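Local coordinates for protein (alpha-2u-globulin) (Rattus norvegicus, PDB 2A2U), which probably carries small hydrophobic ligands inside its lipocalin beta barrel and also binds a hyaline droplet inducer, at residues 102-110 with 121-129; 54-62 with 73-81. All blocks are in the same frame, centred on the assembly; numbering follows the deposited sequence.

Contact 1 (102-110 with 121-129)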
ATOM      1  N   GLU A 102      -3.873   2.359   8.539  1.00 18.68           N
ATOM      2  CA  GLU A 102      -2.901   3.426   8.635  1.00 18.68           C
ATOM      3  C   GLU A 102      -3.555   4.676   8.076  1.00 18.68           C
ATOM      4  O   GLU A 102      -3.912   4.729   6.905  1.00 18.68           O
ATOM      5  CB  GLU A 102      -1.629   3.074   7.859  1.00 33.53           C
ATOM      6  CG  GLU A 102      -0.451   4.022   8.104  1.00 33.53           C
ATOM      7  CD  GLU A 102       0.129   3.931   9.514  1.00 33.53           C
ATOM      8  OE1 GLU A 102      -0.140   2.946  10.232  1.00 33.53           O
ATOM      9  OE2 GLU A 102       0.877   4.847   9.908  1.00 33.53           O
ATOM     10  N   TYR A 103      -3.773   5.657   8.940  1.00 17.36           N
ATOM     11  CA  TYR A 103      -4.387   6.912   8.528  1.00 17.36           C
ATOM     12  C   TYR A 103      -4.118   7.960   9.585  1.00 17.36           C
ATOM     13  O   TYR A 103      -4.714   7.918  10.655  1.00 17.36           O
ATOM     14  CB  TYR A 103      -5.902   6.752   8.351  1.00  2.00           C
ATOM     15  CG  TYR A 103      -6.581   8.057   7.986  1.00  2.00           C
ATOM     16  CD1 TYR A 103      -6.437   8.603   6.705  1.00  2.00           C
ATOM     17  CD2 TYR A 103      -7.348   8.756   8.913  1.00  2.00           C
ATOM     18  CE1 TYR A 103      -7.041   9.813   6.354  1.00  2.00           C
ATOM     19  CE2 TYR A 103      -7.959   9.977   8.572  1.00  2.00           C
ATOM     20  CZ  TYR A 103      -7.798  10.491   7.291  1.00  2.00           C
ATOM     21  OH  TYR A 103      -8.393  11.687   6.947  1.00  2.00           O
ATOM     22  N   ASP A 104      -3.221   8.894   9.288  1.00 17.32           N
ATOM     23  CA  ASP A 104      -2.877   9.946  10.238  1.00 17.32           C
ATOM     24  C   ASP A 104      -2.361   9.261  11.498  1.00 17.32           C
ATOM     25  O   ASP A 104      -2.712   9.645  12.617  1.00 17.32           O
ATOM     26  CB  ASP A 104      -4.118  10.775  10.551  1.00 37.21           C
ATOM     27  CG  ASP A 104      -3.793  12.045  11.284  1.00 37.21           C
ATOM     28  OD1 ASP A 104      -2.966  12.826  10.795  1.00 37.21           O
ATOM     29  OD2 ASP A 104      -4.377  12.275  12.353  1.00 37.21           O
ATOM     30  N   GLY A 105      -1.573   8.203  11.285  1.00 17.00           N
ATOM     31  CA  GLY A 105      -1.015   7.416  12.370  1.00 17.00           C
ATOM     32  C   GLY A 105      -1.459   5.964  12.283  1.00 17.00           C
ATOM     33  O   GLY A 105      -1.980   5.527  11.255  1.00 17.00           O
ATOM     34  N   GLY A 106      -1.224   5.211  13.352  1.00 19.65           N
ATOM     35  CA  GLY A 106      -1.617   3.816  13.379  1.00 19.65           C
ATOM     36  C   GLY A 106      -2.930   3.744  14.111  1.00 19.65           C
ATOM     37  O   GLY A 106      -3.021   4.202  15.248  1.00 19.65           O
ATOM     38  N   ASN A 107      -3.945   3.178  13.467  1.00 22.48           N
ATOM     39  CA  ASN A 107      -5.267   3.086  14.066  1.00 22.48           C
ATOM     40  C   ASN A 107      -5.733   1.677  14.353  1.00 22.48           C
ATOM     41  O   ASN A 107      -5.597   0.785  13.527  1.00 22.48           O
ATOM     42  CB  ASN A 107      -6.313   3.730  13.155  1.00 15.68           C
ATOM     43  CG  ASN A 107      -6.016   5.172  12.850  1.00 15.68           C
ATOM     44  OD1 ASN A 107      -6.209   6.044  13.693  1.00 15.68           O
ATOM     45  ND2 ASN A 107      -5.584   5.441  11.622  1.00 15.68           N
ATOM     46  N   THR A 108      -6.338   1.506  15.516  1.00 18.21           N
ATOM     47  CA  THR A 108      -6.896   0.231  15.917  1.00 18.21           C
ATOM     48  C   THR A 108      -8.359   0.508  16.237  1.00 18.21           C
ATOM     49  O   THR A 108      -8.666   1.396  17.034  1.00 18.21           O
ATOM     50  CB  THR A 108      -6.166  -0.331  17.141  1.00 24.58           C
ATOM     51  OG1 THR A 108      -4.978  -1.003  16.708  1.00 24.58           O
ATOM     52  CG2 THR A 108      -7.031  -1.308  17.897  1.00 24.58           C
ATOM     53  N   PHE A 109      -9.264  -0.190  15.562  1.00 11.66           N
ATOM     54  CA  PHE A 109     -10.684   0.013  15.816  1.00 11.66           C
ATOM     55  C   PHE A 109     -11.485  -1.264  15.945  1.00 11.66           C
ATOM     56  O   PHE A 109     -11.042  -2.327  15.522  1.00 11.66           O
ATOM     57  CB  PHE A 109     -11.316   0.928  14.769  1.00  7.30           C
ATOM     58  CG  PHE A 109     -11.381   0.340  13.398  1.00  7.30           C
ATOM     59  CD1 PHE A 109     -12.451  -0.463  13.017  1.00  7.30           C
ATOM     60  CD2 PHE A 109     -10.402   0.632  12.468  1.00  7.30           C
ATOM     61  CE1 PHE A 109     -12.546  -0.972  11.727  1.00  7.30           C
ATOM     62  CE2 PHE A 109     -10.481   0.134  11.179  1.00  7.30           C
ATOM     63  CZ  PHE A 109     -11.565  -0.671  10.803  1.00  7.30           C
ATOM     64  N   THR A 110     -12.647  -1.153  16.583  1.00 14.29           N
ATOM     65  CA  THR A 110     -13.546  -2.283  16.781  1.00 14.29           C
ATOM     66  C   THR A 110     -14.981  -1.864  16.512  1.00 14.29           C
ATOM     67  O   THR A 110     -15.302  -0.679  16.506  1.00 14.29           O
ATOM     68  CB  THR A 110     -13.481  -2.822  18.217  1.00 22.91           C
ATOM     69  OG1 THR A 110     -13.703  -1.753  19.143  1.00 22.91           O
ATOM     70  CG2 THR A 110     -12.138  -3.439  18.494  1.00 22.91           C
ATOM     71  N   MET A 121     -21.722   1.500  15.397  1.00 22.45           N
ATOM     72  CA  MET A 121     -20.877   2.342  16.226  1.00 22.45           C
ATOM     73  C   MET A 121     -19.474   1.742  16.249  1.00 22.45           C
ATOM     74  O   MET A 121     -19.287   0.562  16.564  1.00 22.45           O
ATOM     75  CB  MET A 121     -21.450   2.429  17.646  1.00 31.24           C
ATOM     76  CG  MET A 121     -22.938   2.743  17.685  1.00 31.24           C
ATOM     77  SD  MET A 121     -23.612   2.892  19.333  1.00 31.24           S
ATOM     78  CE  MET A 121     -25.156   3.690  18.987  1.00 31.24           C
ATOM     79  N   PHE A 122     -18.499   2.539  15.830  1.00 15.85           N
ATOM     80  CA  PHE A 122     -17.114   2.098  15.813  1.00 15.85           C
ATOM     81  C   PHE A 122     -16.376   2.834  16.913  1.00 15.85           C
ATOM     82  O   PHE A 122     -16.710   3.965  17.246  1.00 15.85           O
ATOM     83  CB  PHE A 122     -16.447   2.448  14.483  1.00 12.74           C
ATOM     84  CG  PHE A 122     -16.898   1.617  13.314  1.00 12.74           C
ATOM     85  CD1 PHE A 122     -16.292   0.401  13.045  1.00 12.74           C
ATOM     86  CD2 PHE A 122     -17.862   2.093  12.432  1.00 12.74           C
ATOM     87  CE1 PHE A 122     -16.631  -0.322  11.918  1.00 12.74           C
ATOM     88  CE2 PHE A 122     -18.209   1.377  11.305  1.00 12.74           C
ATOM     89  CZ  PHE A 122     -17.592   0.169  11.045  1.00 12.74           C
ATOM     90  N   HIS A 123     -15.373   2.180  17.478  1.00 18.86           N
ATOM     91  CA  HIS A 123     -14.542   2.784  18.509  1.00 18.86           C
ATOM     92  C   HIS A 123     -13.106   2.671  18.011  1.00 18.86           C
ATOM     93  O   HIS A 123     -12.617   1.574  17.743  1.00 18.86           O
ATOM     94  CB  HIS A 123     -14.697   2.058  19.837  1.00 28.28           C
ATOM     95  CG  HIS A 123     -13.769   2.563  20.895  1.00 28.28           C
ATOM     96  ND1 HIS A 123     -12.679   1.850  21.326  1.00 28.28           N
ATOM     97  CD2 HIS A 123     -13.738   3.744  21.559  1.00 28.28           C
ATOM     98  CE1 HIS A 123     -12.004   2.565  22.207  1.00 28.28           C
ATOM     99  NE2 HIS A 123     -12.631   3.724  22.365  1.00 28.28           N
ATOM    100  N   LEU A 124     -12.430   3.803  17.900  1.00 21.89           N
ATOM    101  CA  LEU A 124     -11.072   3.826  17.389  1.00 21.89           C
ATOM    102  C   LEU A 124     -10.050   4.525  18.267  1.00 21.89           C
ATOM    103  O   LEU A 124     -10.329   5.571  18.847  1.00 21.89           O
ATOM    104  CB  LEU A 124     -11.072   4.475  15.997  1.00 11.73           C
ATOM    105  CG  LEU A 124      -9.748   4.922  15.363  1.00 11.73           C
ATOM    106  CD1 LEU A 124      -9.855   4.874  13.869  1.00 11.73           C
ATOM    107  CD2 LEU A 124      -9.345   6.319  15.808  1.00 11.73           C
ATOM    108  N   ILE A 125      -8.851   3.952  18.321  1.00 18.82           N
ATOM    109  CA  ILE A 125      -7.738   4.534  19.062  1.00 18.82           C
ATOM    110  C   ILE A 125      -6.667   4.877  18.030  1.00 18.82           C
ATOM    111  O   ILE A 125      -6.360   4.074  17.159  1.00 18.82           O
ATOM    112  CB  ILE A 125      -7.125   3.566  20.075  1.00 29.01           C
ATOM    113  CG1 ILE A 125      -8.204   2.979  20.971  1.00 29.01           C
ATOM    114  CG2 ILE A 125      -6.122   4.309  20.950  1.00 29.01           C
ATOM    115  CD1 ILE A 125      -7.699   1.845  21.840  1.00 29.01           C
ATOM    116  N   ASN A 126      -6.086   6.060  18.139  1.00 19.82           N
ATOM    117  CA  ASN A 126      -5.062   6.483  17.193  1.00 19.82           C
ATOM    118  C   ASN A 126      -3.701   6.671  17.855  1.00 19.82           C
ATOM    119  O   ASN A 126      -3.629   7.095  18.994  1.00 19.82           O
ATOM    120  CB  ASN A 126      -5.504   7.785  16.525  1.00 19.59           C
ATOM    121  CG  ASN A 126      -4.411   8.418  15.692  1.00 19.59           C
ATOM    122  OD1 ASN A 126      -3.565   9.139  16.217  1.00 19.59           O
ATOM    123  ND2 ASN A 126      -4.439   8.180  14.386  1.00 19.59           N
ATOM    124  N   PHE A 127      -2.635   6.278  17.165  1.00 24.25           N
ATOM    125  CA  PHE A 127      -1.284   6.459  17.682  1.00 24.25           C
ATOM    126  C   PHE A 127      -0.439   7.199  16.663  1.00 24.25           C
ATOM    127  O   PHE A 127      -0.338   6.785  15.510  1.00 24.25           O
ATOM    128  CB  PHE A 127      -0.605   5.143  17.999  1.00 24.64           C
ATOM    129  CG  PHE A 127       0.830   5.297  18.367  1.00 24.64           C
ATOM    130  CD1 PHE A 127       1.201   5.547  19.680  1.00 24.64           C
ATOM    131  CD2 PHE A 127       1.808   5.272  17.380  1.00 24.64           C
ATOM    132  CE1 PHE A 127       2.524   5.775  20.000  1.00 24.64           C
ATOM    133  CE2 PHE A 127       3.124   5.500  17.686  1.00 24.64           C
ATOM    134  CZ  PHE A 127       3.491   5.754  18.997  1.00 24.64           C
ATOM    135  N   LYS A 128       0.203   8.269  17.108  1.00 20.61           N
ATOM    136  CA  LYS A 128       1.042   9.042  16.224  1.00 20.61           C
ATOM    137  C   LYS A 128       2.063   9.857  16.987  1.00 20.61           C
ATOM    138  O   LYS A 128       1.714  10.778  17.723  1.00 20.61           O
ATOM    139  CB  LYS A 128       0.200   9.966  15.361  1.00 46.79           C
ATOM    140  CG  LYS A 128       0.950  10.540  14.189  1.00 46.79           C
ATOM    141  CD  LYS A 128       0.083  11.527  13.468  1.00 46.79           C
ATOM    142  CE  LYS A 128       0.633  11.857  12.098  1.00 46.79           C
ATOM    143  NZ  LYS A 128      -0.256  12.857  11.437  1.00 46.79           N
ATOM    144  N   ASN A 129       3.331   9.521  16.781  1.00 41.28           N
ATOM    145  CA  ASN A 129       4.448  10.208  17.422  1.00 41.28           C
ATOM    146  C   ASN A 129       4.314  10.221  18.938  1.00 41.28           C
ATOM    147  O   ASN A 129       4.253  11.286  19.551  1.00 41.28           O
ATOM    148  CB  ASN A 129       4.588  11.638  16.879  1.00 69.22           C
ATOM    149  CG  ASN A 129       4.799  11.673  15.373  1.00 69.22           C
ATOM    150  OD1 ASN A 129       5.589  10.900  14.822  1.00 69.22           O
ATOM    151  ND2 ASN A 129       4.097  12.580  14.700  1.00 69.22           N
TER
HETATM  152  O   HOH W   1      -3.167  11.508  14.895  1.00 30.98           O
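Asn126 ties the loop at Asp104 to the strand at Asn107. Its ND2 donates to Asp104 O at 2.9 Å and to Asn107 OD1 at 2.9 Å. Both acceptors lie near its amide plane, which fixes the rotation. Asn126 CG stands anti to the backbone N (chi1 171°), which swings the amide toward the loop. Asn107 ND2 in turn donates to Tyr103 O at 2.8 Å. This face is tightly packed. Phe109 CB meets Leu124 CB at 3.8 Å, and Leu124 CD1 rests on Asn107 CB. Phe109 and Phe122 run in the same direction; their rings touch obliquely through the two CD1 atoms, planes at 80°. Gly106, Thr108 and Thr110 form antiparallel hydrogen-bonded pairs with Phe127, Ile125 and His123. The face of Thr108, Thr110, His123 and Ile125 is looser: Thr110 OG1 is 4.0 Å from His123 CB, and Pro94 of the second subunit packs on Thr108 and Ile125. At the partly exposed end Lys128 NZ makes a salt bridge with Asp104 OD1 at 2.8 Å, from above the carboxylate plane; Asp104 OD2 also pairs with Lys50. The hairpin is part of the up-and-down lipocalin barrel wall, between strands 99-102 and 131-140, and Met121 touches helix 147-158.

Contact 2 (54-62 with 73-81); sequences NGSMRVFMQ and FKFRIKENG
Phe60 N donates to Arg76 O at 2.9 Å, and Arg76 N returns a bond to Phe60 O at 2.9 Å. Both are nearly straight. They make Phe60 and Arg76 an antiparallel hydrogen-bonded pair. The next pair, Met61 with Phe75, is non-hydrogen-bonded and apolar. Met61 is bent at chi2 (55°) and chi3, which folds its sulfur back. SD then meets the edge of the Phe73 ring in a Met-aromatic contact, 3.8 Å from CD2, while Met61 CE touches Phe75 CB. Val59 CB sits 3.6 Å from Phe75 CD2. Ile77 CD1 reaches Ser56 O at 3.5 Å, under the type I turn from Gly55 to Arg58. Gln62 OE1 is modelled over one face of the Arg76 guanidinium, too close to be trusted; it is not a hydrogen bond. Arg76 CG lies 3.7 Å from Gln62 CD. With an alanine here that chain would be gone, Gln62 would probably be freer to turn, and Glu85 would lose a long, weak ionic partner. A water links Arg58 O to Lys78 N, the latter weakly. In the up-and-down lipocalin barrel wall, strand 70-78 also pairs with strand 83-92, and strand 60-67 with strand 36-44; Val59 and Met61 touch Tyr139 of strand 131-140.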
ATOM      1  N   ASN A  54     -11.610  20.879   9.120  1.00 52.07           N
ATOM      2  CA  ASN A  54     -10.229  20.595   8.711  1.00 52.07           C
ATOM      3  C   ASN A  54      -9.534  19.485   9.529  1.00 52.07           C
ATOM      4  O   ASN A  54      -8.330  19.269   9.392  1.00 52.07           O
ATOM      5  CB  ASN A  54      -9.375  21.876   8.701  1.00134.05           C
ATOM      6  CG  ASN A  54      -9.759  22.835   7.581  1.00134.05           C
ATOM      7  OD1 ASN A  54      -9.798  22.453   6.412  1.00134.05           O
ATOM      8  ND2 ASN A  54     -10.013  24.092   7.933  1.00134.05           N
ATOM      9  N   GLY A  55     -10.294  18.792  10.377  1.00 43.69           N
ATOM     10  CA  GLY A  55      -9.736  17.712  11.172  1.00 43.69           C
ATOM     11  C   GLY A  55      -9.676  16.453  10.328  1.00 43.69           C
ATOM     12  O   GLY A  55     -10.606  16.169   9.574  1.00 43.69           O
ATOM     13  N   SER A  56      -8.588  15.700  10.446  1.00 23.12           N
ATOM     14  CA  SER A  56      -8.414  14.477   9.669  1.00 23.12           C
ATOM     15  C   SER A  56      -9.458  13.412   9.965  1.00 23.12           C
ATOM     16  O   SER A  56      -9.774  12.602   9.102  1.00 23.12           O
ATOM     17  CB  SER A  56      -7.029  13.887   9.918  1.00 23.89           C
ATOM     18  OG  SER A  56      -6.921  13.369  11.235  1.00 23.89           O
ATOM     19  N   MET A  57      -9.969  13.393  11.192  1.00 24.83           N
ATOM     20  CA  MET A  57     -10.957  12.396  11.575  1.00 24.83           C
ATOM     21  C   MET A  57     -12.407  12.776  11.250  1.00 24.83           C
ATOM     22  O   MET A  57     -13.317  11.949  11.386  1.00 24.83           O
ATOM     23  CB  MET A  57     -10.797  12.024  13.049  1.00 31.45           C
ATOM     24  CG  MET A  57      -9.441  11.419  13.405  1.00 31.45           C
ATOM     25  SD  MET A  57      -8.990   9.985  12.407  1.00 31.45           S
ATOM     26  CE  MET A  57      -7.155  10.108  12.511  1.00 31.45           C
ATOM     27  N   ARG A  58     -12.630  14.021  10.832  1.00 26.19           N
ATOM     28  CA  ARG A  58     -13.980  14.450  10.454  1.00 26.19           C
ATOM     29  C   ARG A  58     -14.243  13.916   9.045  1.00 26.19           C
ATOM     30  O   ARG A  58     -14.158  14.649   8.060  1.00 26.19           O
ATOM     31  CB  ARG A  58     -14.114  15.979  10.462  1.00 36.24           C
ATOM     32  CG  ARG A  58     -15.501  16.457  10.021  1.00 36.24           C
ATOM     33  CD  ARG A  58     -15.595  17.965   9.892  1.00 36.24           C
ATOM     34  NE  ARG A  58     -16.118  18.597  11.098  1.00 36.24           N
ATOM     35  CZ  ARG A  58     -17.283  19.237  11.163  1.00 36.24           C
ATOM     36  NH1 ARG A  58     -18.056  19.336  10.085  1.00 36.24           N
ATOM     37  NH2 ARG A  58     -17.680  19.774  12.311  1.00 36.24           N
ATOM     38  N   VAL A  59     -14.510  12.619   8.956  1.00 26.74           N
ATOM     39  CA  VAL A  59     -14.754  11.976   7.673  1.00 26.74           C
ATOM     40  C   VAL A  59     -16.233  11.719   7.432  1.00 26.74           C
ATOM     41  O   VAL A  59     -16.983  11.398   8.354  1.00 26.74           O
ATOM     42  CB  VAL A  59     -13.959  10.641   7.524  1.00 20.14           C
ATOM     43  CG1 VAL A  59     -12.500  10.859   7.883  1.00 20.14           C
ATOM     44  CG2 VAL A  59     -14.579   9.537   8.370  1.00 20.14           C
ATOM     45  N   PHE A  60     -16.636  11.862   6.175  1.00 25.66           N
ATOM     46  CA  PHE A  60     -18.009  11.661   5.768  1.00 25.66           C
ATOM     47  C   PHE A  60     -18.109  10.342   5.013  1.00 25.66           C
ATOM     48  O   PHE A  60     -17.876  10.265   3.810  1.00 25.66           O
ATOM     49  CB  PHE A  60     -18.444  12.836   4.898  1.00 13.36           C
ATOM     50  CG  PHE A  60     -18.180  14.175   5.524  1.00 13.36           C
ATOM     51  CD1 PHE A  60     -18.601  14.443   6.821  1.00 13.36           C
ATOM     52  CD2 PHE A  60     -17.505  15.167   4.823  1.00 13.36           C
ATOM     53  CE1 PHE A  60     -18.358  15.678   7.416  1.00 13.36           C
ATOM     54  CE2 PHE A  60     -17.258  16.411   5.415  1.00 13.36           C
ATOM     55  CZ  PHE A  60     -17.688  16.659   6.716  1.00 13.36           C
ATOM     56  N   MET A  61     -18.454   9.296   5.745  1.00 20.54           N
ATOM     57  CA  MET A  61     -18.568   7.955   5.194  1.00 20.54           C
ATOM     58  C   MET A  61     -19.550   7.876   4.037  1.00 20.54           C
ATOM     59  O   MET A  61     -20.472   8.684   3.936  1.00 20.54           O
ATOM     60  CB  MET A  61     -18.978   6.993   6.309  1.00  2.00           C
ATOM     61  CG  MET A  61     -18.827   5.498   5.986  1.00  2.00           C
ATOM     62  SD  MET A  61     -17.142   5.003   5.441  1.00  2.00           S
ATOM     63  CE  MET A  61     -16.117   6.046   6.648  1.00  2.00           C
ATOM     64  N   GLN A  62     -19.341   6.891   3.168  1.00 27.22           N
ATOM     65  CA  GLN A  62     -20.198   6.678   2.010  1.00 27.22           C
ATOM     66  C   GLN A  62     -20.572   5.220   1.796  1.00 27.22           C
ATOM     67  O   GLN A  62     -21.737   4.903   1.576  1.00 27.22           O
ATOM     68  CB  GLN A  62     -19.528   7.170   0.739  1.00 51.99           C
ATOM     69  CG  GLN A  62     -19.155   8.618   0.720  1.00 51.99           C
ATOM     70  CD  GLN A  62     -18.584   9.018  -0.615  1.00 51.99           C
ATOM     71  OE1 GLN A  62     -18.789  10.129  -1.079  1.00 51.99           O
ATOM     72  NE2 GLN A  62     -17.877   8.102  -1.251  1.00 51.99           N
ATOM     73  N   PHE A  73     -13.221   1.131   3.015  1.00 13.65           N
ATOM     74  CA  PHE A  73     -14.036   2.275   3.374  1.00 13.65           C
ATOM     75  C   PHE A  73     -13.904   3.368   2.326  1.00 13.65           C
ATOM     76  O   PHE A  73     -12.808   3.882   2.105  1.00 13.65           O
ATOM     77  CB  PHE A  73     -13.586   2.850   4.720  1.00 13.54           C
ATOM     78  CG  PHE A  73     -13.824   1.939   5.888  1.00 13.54           C
ATOM     79  CD1 PHE A  73     -12.915   0.938   6.206  1.00 13.54           C
ATOM     80  CD2 PHE A  73     -14.955   2.097   6.689  1.00 13.54           C
ATOM     81  CE1 PHE A  73     -13.131   0.100   7.299  1.00 13.54           C
ATOM     82  CE2 PHE A  73     -15.177   1.262   7.787  1.00 13.54           C
ATOM     83  CZ  PHE A  73     -14.263   0.266   8.089  1.00 13.54           C
ATOM     84  N   LYS A  74     -15.005   3.707   1.663  1.00 19.24           N
ATOM     85  CA  LYS A  74     -14.995   4.789   0.687  1.00 19.24           C
ATOM     86  C   LYS A  74     -15.683   5.952   1.371  1.00 19.24           C
ATOM     87  O   LYS A  74     -16.835   5.839   1.761  1.00 19.24           O
ATOM     88  CB  LYS A  74     -15.757   4.412  -0.572  1.00 29.67           C
ATOM     89  CG  LYS A  74     -15.729   5.512  -1.582  1.00 29.67           C
ATOM     90  CD  LYS A  74     -16.226   5.031  -2.894  1.00 29.67           C
ATOM     91  CE  LYS A  74     -17.198   6.026  -3.461  1.00 29.67           C
ATOM     92  NZ  LYS A  74     -17.598   5.701  -4.852  1.00 29.67           N
ATOM     93  N   PHE A  75     -14.980   7.063   1.527  1.00 11.90           N
ATOM     94  CA  PHE A  75     -15.539   8.220   2.216  1.00 11.90           C
ATOM     95  C   PHE A  75     -15.013   9.523   1.640  1.00 11.90           C
ATOM     96  O   PHE A  75     -14.083   9.522   0.844  1.00 11.90           O
ATOM     97  CB  PHE A  75     -15.154   8.160   3.687  1.00 18.65           C
ATOM     98  CG  PHE A  75     -13.677   8.235   3.916  1.00 18.65           C
ATOM     99  CD1 PHE A  75     -12.877   7.107   3.739  1.00 18.65           C
ATOM    100  CD2 PHE A  75     -13.069   9.438   4.258  1.00 18.65           C
ATOM    101  CE1 PHE A  75     -11.490   7.178   3.896  1.00 18.65           C
ATOM    102  CE2 PHE A  75     -11.676   9.521   4.417  1.00 18.65           C
ATOM    103  CZ  PHE A  75     -10.889   8.387   4.233  1.00 18.65           C
ATOM    104  N   ARG A  76     -15.600  10.636   2.072  1.00 24.03           N
ATOM    105  CA  ARG A  76     -15.187  11.951   1.605  1.00 24.03           C
ATOM    106  C   ARG A  76     -14.641  12.771   2.743  1.00 24.03           C
ATOM    107  O   ARG A  76     -14.988  12.562   3.905  1.00 24.03           O
ATOM    108  CB  ARG A  76     -16.342  12.706   0.960  1.00 48.16           C
ATOM    109  CG  ARG A  76     -16.706  12.197  -0.395  1.00 48.16           C
ATOM    110  CD  ARG A  76     -17.155  13.316  -1.293  1.00 48.16           C
ATOM    111  NE  ARG A  76     -18.019  12.816  -2.351  1.00 48.16           N
ATOM    112  CZ  ARG A  76     -19.324  12.611  -2.200  1.00 48.16           C
ATOM    113  NH1 ARG A  76     -19.915  12.874  -1.035  1.00 48.16           N
ATOM    114  NH2 ARG A  76     -20.030  12.085  -3.192  1.00 48.16           N
ATOM    115  N   ILE A  77     -13.792  13.725   2.398  1.00 26.11           N
ATOM    116  CA  ILE A  77     -13.199  14.583   3.396  1.00 26.11           C
ATOM    117  C   ILE A  77     -12.951  15.946   2.773  1.00 26.11           C
ATOM    118  O   ILE A  77     -12.525  16.042   1.628  1.00 26.11           O
ATOM    119  CB  ILE A  77     -11.901  13.964   3.954  1.00 28.24           C
ATOM    120  CG1 ILE A  77     -11.375  14.804   5.106  1.00 28.24           C
ATOM    121  CG2 ILE A  77     -10.855  13.835   2.872  1.00 28.24           C
ATOM    122  CD1 ILE A  77     -10.358  14.088   5.935  1.00 28.24           C
ATOM    123  N   LYS A  78     -13.284  16.999   3.508  1.00 43.98           N
ATOM    124  CA  LYS A  78     -13.115  18.360   3.026  1.00 43.98           C
ATOM    125  C   LYS A  78     -11.724  18.860   3.383  1.00 43.98           C
ATOM    126  O   LYS A  78     -11.466  19.239   4.526  1.00 43.98           O
ATOM    127  CB  LYS A  78     -14.162  19.252   3.673  1.00 79.58           C
ATOM    128  CG  LYS A  78     -14.727  20.304   2.772  1.00 79.58           C
ATOM    129  CD  LYS A  78     -15.788  21.064   3.531  1.00 79.58           C
ATOM    130  CE  LYS A  78     -16.640  21.920   2.618  1.00 79.58           C
ATOM    131  NZ  LYS A  78     -17.702  22.614   3.399  1.00 79.58           N
ATOM    132  N   GLU A  79     -10.817  18.804   2.417  1.00 64.11           N
ATOM    133  CA  GLU A  79      -9.446  19.257   2.612  1.00 64.11           C
ATOM    134  C   GLU A  79      -9.377  20.624   1.938  1.00 64.11           C
ATOM    135  O   GLU A  79      -9.408  20.710   0.705  1.00 64.11           O
ATOM    136  CB  GLU A  79      -8.463  18.294   1.934  1.00224.25           C
ATOM    137  CG  GLU A  79      -8.658  16.815   2.272  1.00224.25           C
ATOM    138  CD  GLU A  79      -8.026  15.900   1.237  1.00224.25           C
ATOM    139  OE1 GLU A  79      -7.706  16.374   0.129  1.00224.25           O
ATOM    140  OE2 GLU A  79      -7.859  14.699   1.518  1.00224.25           O
ATOM    141  N   ASN A  80      -9.365  21.685   2.744  1.00103.36           N
ATOM    142  CA  ASN A  80      -9.301  23.058   2.239  1.00103.36           C
ATOM    143  C   ASN A  80     -10.483  23.415   1.344  1.00103.36           C
ATOM    144  O   ASN A  80     -10.312  23.761   0.172  1.00103.36           O
ATOM    145  CB  ASN A  80      -7.971  23.303   1.516  1.00227.15           C
ATOM    146  CG  ASN A  80      -6.782  23.074   2.415  1.00227.15           C
ATOM    147  OD1 ASN A  80      -6.647  23.723   3.452  1.00227.15           O
ATOM    148  ND2 ASN A  80      -5.922  22.138   2.037  1.00227.15           N
ATOM    149  N   GLY A  81     -11.682  23.313   1.914  1.00102.75           N
ATOM    150  CA  GLY A  81     -12.897  23.635   1.190  1.00102.75           C
ATOM    151  C   GLY A  81     -13.118  22.795  -0.049  1.00102.75           C
ATOM    152  O   GLY A  81     -13.864  23.196  -0.944  1.00102.75           O
TER
HETATM  153  O   HOH W   2     -13.338  17.189   6.817  1.00 36.66           O

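The contacts follow in series. After strand 36-44 the chain enters 54-62, runs out along strand 60-67, turns and comes back to 73-81; contact 2 closes that hairpin. Strands 83-92 and 99-102 follow. Contact 1 then closes a later hairpin of the same meander, between strands 106-114 and 119-128. The loops neither nest nor cross. The centres of the two contacts lie about 15 Å apart, yet they touch: Tyr103 OH lies 2.7 Å from Ser56 O in a probable hydrogen bond, and packs on Ile77 CD1. So the turn at the start of contact 1, at Tyr103, meets the Gly55-Arg58 turn of contact 2. Strand 131-140 pairs with both 119-128 and 36-44, completing the curled barrel sheet.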